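Local coordinates for DNA-binding protein Sso10a-2 (Sulfolobus solfataricus, PDB 4HW0), which binds DNA as a winged-helix protein dimerised through an antiparallel coiled coil, and probably helps to compact and organise the archaeal chromatin, at residues 9-17 and 78-86. Numbering follows the deposited sequence.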
loop_
_atom_site.group_PDB
_atom_site.type_symbol
_atom_site.label_atom_id
_atom_site.label_comp_id
_atom_site.label_asym_id
_atom_site.label_seq_id
_atom_site.Cartn_x
_atom_site.Cartn_y
_atom_site.Cartn_z
ATOM N N GLY A 9 4.119 7.233 10.436
ATOM C CA GLY A 9 2.921 6.909 11.178
ATOM C C GLY A 9 3.249 6.102 12.412
ATOM O O GLY A 9 4.406 5.903 12.772
ATOM N N THR A 10 2.190 5.723 13.096
ATOM C CA THR A 10 2.272 5.053 14.345
ATOM C C THR A 10 2.996 3.724 14.252
ATOM O O THR A 10 3.789 3.418 15.138
ATOM C CB THR A 10 0.832 4.818 14.910
ATOM O OG1 THR A 10 0.293 6.100 15.321
ATOM C CG2 THR A 10 0.884 3.973 16.133
HETATM N N MSE A 11 2.739 2.957 13.174
HETATM C CA MSE A 11 3.256 1.607 13.028
HETATM C C MSE A 11 4.764 1.736 12.931
HETATM O O MSE A 11 5.557 1.055 13.602
HETATM C CB MSE A 11 2.656 0.790 11.847
HETATM C CG MSE A 11 1.334 0.193 12.312
HETATM SE SE MSE A 11 0.655 -0.895 10.805
HETATM C CE MSE A 11 -1.181 -1.251 11.547
ATOM N N GLU A 12 5.190 2.625 12.100
ATOM C CA GLU A 12 6.581 2.805 11.902
ATOM C C GLU A 12 7.354 3.336 13.097
ATOM O O GLU A 12 8.502 2.987 13.300
ATOM C CB GLU A 12 6.781 3.674 10.705
ATOM C CG GLU A 12 8.226 3.787 10.323
ATOM C CD GLU A 12 8.368 4.385 8.922
ATOM O OE1 GLU A 12 7.331 4.757 8.260
ATOM O OE2 GLU A 12 9.539 4.469 8.549
ATOM N N ILE A 13 6.757 4.229 13.873
ATOM C CA ILE A 13 7.429 4.656 15.083
ATOM C C ILE A 13 7.602 3.480 15.998
ATOM O O ILE A 13 8.593 3.305 16.633
ATOM C CB ILE A 13 6.636 5.832 15.748
ATOM C CG1 ILE A 13 6.843 7.088 14.921
ATOM C CG2 ILE A 13 7.155 6.147 17.146
ATOM C CD1 ILE A 13 5.841 8.192 15.217
HETATM N N MSE A 14 6.533 2.684 16.137
HETATM C CA MSE A 14 6.630 1.513 16.988
HETATM C C MSE A 14 7.736 0.599 16.562
HETATM O O MSE A 14 8.456 0.041 17.378
HETATM C CB MSE A 14 5.278 0.772 16.989
HETATM C CG MSE A 14 4.191 1.506 17.675
HETATM SE SE MSE A 14 2.552 0.380 17.756
HETATM C CE MSE A 14 1.825 1.049 19.403
ATOM N N PHE A 15 7.875 0.383 15.267
ATOM C CA PHE A 15 8.954 -0.432 14.735
ATOM C C PHE A 15 10.286 0.144 15.137
ATOM O O PHE A 15 11.180 -0.592 15.570
ATOM C CB PHE A 15 8.867 -0.580 13.210
ATOM C CG PHE A 15 10.060 -1.237 12.577
ATOM C CD1 PHE A 15 10.271 -2.575 12.717
ATOM C CD2 PHE A 15 10.959 -0.521 11.841
ATOM C CE1 PHE A 15 11.391 -3.221 12.160
ATOM C CE2 PHE A 15 12.023 -1.148 11.200
ATOM C CZ PHE A 15 12.259 -2.514 11.392
ATOM N N ASP A 16 10.420 1.455 14.969
ATOM C CA ASP A 16 11.693 2.119 15.324
ATOM C C ASP A 16 12.021 2.058 16.815
ATOM O O ASP A 16 13.139 1.899 17.194
ATOM C CB ASP A 16 11.699 3.549 14.811
ATOM C CG ASP A 16 11.895 3.615 13.276
ATOM O OD1 ASP A 16 12.600 2.730 12.742
ATOM O OD2 ASP A 16 11.333 4.522 12.631
ATOM N N ILE A 17 11.001 2.066 17.662
ATOM C CA ILE A 17 11.246 1.741 19.064
ATOM C C ILE A 17 11.671 0.291 19.304
ATOM O O ILE A 17 12.659 -0.002 20.001
ATOM C CB ILE A 17 10.002 2.059 19.906
ATOM C CG1 ILE A 17 9.742 3.549 19.861
ATOM C CG2 ILE A 17 10.172 1.612 21.343
ATOM C CD1 ILE A 17 8.413 4.027 20.368
ATOM N N ILE A 78 5.553 -5.454 11.495
ATOM C CA ILE A 78 5.651 -4.075 11.017
ATOM C C ILE A 78 6.711 -4.001 9.942
ATOM O O ILE A 78 6.545 -3.310 8.940
ATOM C CB ILE A 78 5.880 -3.056 12.109
ATOM C CG1 ILE A 78 4.769 -3.050 13.150
ATOM C CG2 ILE A 78 5.891 -1.692 11.510
ATOM C CD1 ILE A 78 5.021 -2.242 14.414
ATOM N N GLU A 79 7.819 -4.673 10.162
ATOM C CA GLU A 79 8.915 -4.647 9.168
ATOM C C GLU A 79 8.389 -5.107 7.806
ATOM O O GLU A 79 8.701 -4.524 6.768
ATOM C CB GLU A 79 10.064 -5.527 9.654
ATOM C CG GLU A 79 11.283 -5.403 8.757
ATOM C CD GLU A 79 12.499 -6.106 9.332
ATOM O OE1 GLU A 79 12.326 -7.167 9.970
ATOM O OE2 GLU A 79 13.633 -5.579 9.114
ATOM N N GLU A 80 7.628 -6.206 7.834
ATOM C CA GLU A 80 7.055 -6.800 6.635
ATOM C C GLU A 80 6.083 -5.816 5.964
ATOM O O GLU A 80 6.144 -5.607 4.742
ATOM C CB GLU A 80 6.513 -8.175 6.968
ATOM C CG GLU A 80 5.880 -8.867 5.769
ATOM C CD GLU A 80 6.877 -9.265 4.631
ATOM O OE1 GLU A 80 8.103 -9.001 4.753
ATOM O OE2 GLU A 80 6.408 -9.902 3.636
ATOM N N PHE A 81 5.257 -5.118 6.767
ATOM C CA PHE A 81 4.348 -4.068 6.258
ATOM C C PHE A 81 5.113 -2.962 5.529
ATOM O O PHE A 81 4.758 -2.531 4.419
ATOM C CB PHE A 81 3.459 -3.505 7.393
ATOM C CG PHE A 81 2.699 -2.280 7.012
ATOM C CD1 PHE A 81 3.298 -1.010 7.102
ATOM C CD2 PHE A 81 1.439 -2.369 6.519
ATOM C CE1 PHE A 81 2.606 0.118 6.706
ATOM C CE2 PHE A 81 0.737 -1.242 6.143
ATOM C CZ PHE A 81 1.332 0.013 6.211
ATOM N N ILE A 82 6.182 -2.520 6.154
ATOM C CA ILE A 82 6.968 -1.426 5.588
ATOM C C ILE A 82 7.601 -1.776 4.255
ATOM O O ILE A 82 7.545 -1.020 3.287
ATOM C CB ILE A 82 8.021 -0.983 6.621
ATOM C CG1 ILE A 82 7.327 -0.236 7.746
ATOM C CG2 ILE A 82 9.108 -0.120 5.977
ATOM C CD1 ILE A 82 8.234 -0.063 8.943
ATOM N N LYS A 83 8.154 -2.958 4.190
ATOM C CA LYS A 83 8.773 -3.441 3.004
ATOM C C LYS A 83 7.735 -3.597 1.863
ATOM O O LYS A 83 7.967 -3.169 0.755
ATOM C CB LYS A 83 9.473 -4.766 3.323
ATOM C CG LYS A 83 9.823 -5.637 2.138
ATOM C CD LYS A 83 10.284 -7.022 2.574
ATOM C CE LYS A 83 9.789 -8.115 1.646
ATOM N NZ LYS A 83 9.864 -9.453 2.321
ATOM N N ILE A 84 6.580 -4.168 2.136
ATOM C CA ILE A 84 5.540 -4.248 1.093
ATOM C C ILE A 84 5.057 -2.867 0.657
ATOM O O ILE A 84 4.770 -2.628 -0.516
ATOM C CB ILE A 84 4.325 -5.090 1.590
ATOM C CG1 ILE A 84 4.786 -6.544 1.828
ATOM C CG2 ILE A 84 3.224 -5.096 0.553
ATOM C CD1 ILE A 84 3.849 -7.403 2.656
ATOM N N ARG A 85 4.946 -1.943 1.606
ATOM C CA ARG A 85 4.501 -0.604 1.283
ATOM C C ARG A 85 5.473 0.056 0.317
ATOM O O ARG A 85 5.052 0.796 -0.591
ATOM C CB ARG A 85 4.342 0.242 2.540
ATOM C CG ARG A 85 3.763 1.634 2.310
ATOM C CD ARG A 85 3.700 2.431 3.603
ATOM N NE ARG A 85 5.059 2.646 4.114
ATOM C CZ ARG A 85 5.348 3.234 5.267
ATOM N NH1 ARG A 85 4.369 3.698 6.053
ATOM N NH2 ARG A 85 6.616 3.357 5.617
ATOM N N GLU A 86 6.761 -0.187 0.518
ATOM C CA GLU A 86 7.759 0.334 -0.396
ATOM C C GLU A 86 7.555 -0.236 -1.779
ATOM O O GLU A 86 7.721 0.467 -2.760
ATOM C CB GLU A 86 9.225 -0.016 0.069
ATOM C CG GLU A 86 9.749 0.936 1.161
ATOM C CD GLU A 86 9.609 2.442 0.749
ATOM O OE1 GLU A 86 10.157 2.776 -0.332
ATOM O OE2 GLU A 86 8.914 3.284 1.430
HETATM O O HOH W 1 4.972 5.236 8.499
#
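The first helix of the winged-helix domain rests against the long C-terminal helix through Ile78, whose branches meet Met11, Met14 and Phe15. Ile78 CG2 lies 3.6 Å from Phe15 CB, while Ile78 CD1 reaches to 4.0 Å from Met14 CB. With CG anti to the backbone N (chi1 171°), the Phe15 ring is turned toward helix 69-98, where Ile82 CD1 meets Phe15 CD2 and Glu79 CB lies 3.7 Å from Phe15 CE1, both obliquely and from the same side of the ring; the Glu79 carboxylate itself pairs with Arg75. Selenomethionine Met11 makes a Met-aromatic contact, SE standing 4.4 Å above the Phe81 ring centroid, over the face. Helix 69-98 is the arm of the two-stranded antiparallel coiled coil, and the second subunit packs here too, its Val95 on Met11 and its Leu88 on Phe81. A salt bridge borders this apolar patch: Arg85 NH2 gives Glu12 OE1 a nearly straight 3.1 Å hydrogen bond, within the guanidinium plane but from above the carboxylate plane. A water accepts from Arg85 NH1 and from Gly9 N, at the helix N-cap. Were Glu12 replaced by alanine, Arg85 would probably lose its carboxylate mate and its guanidinium be freer to turn.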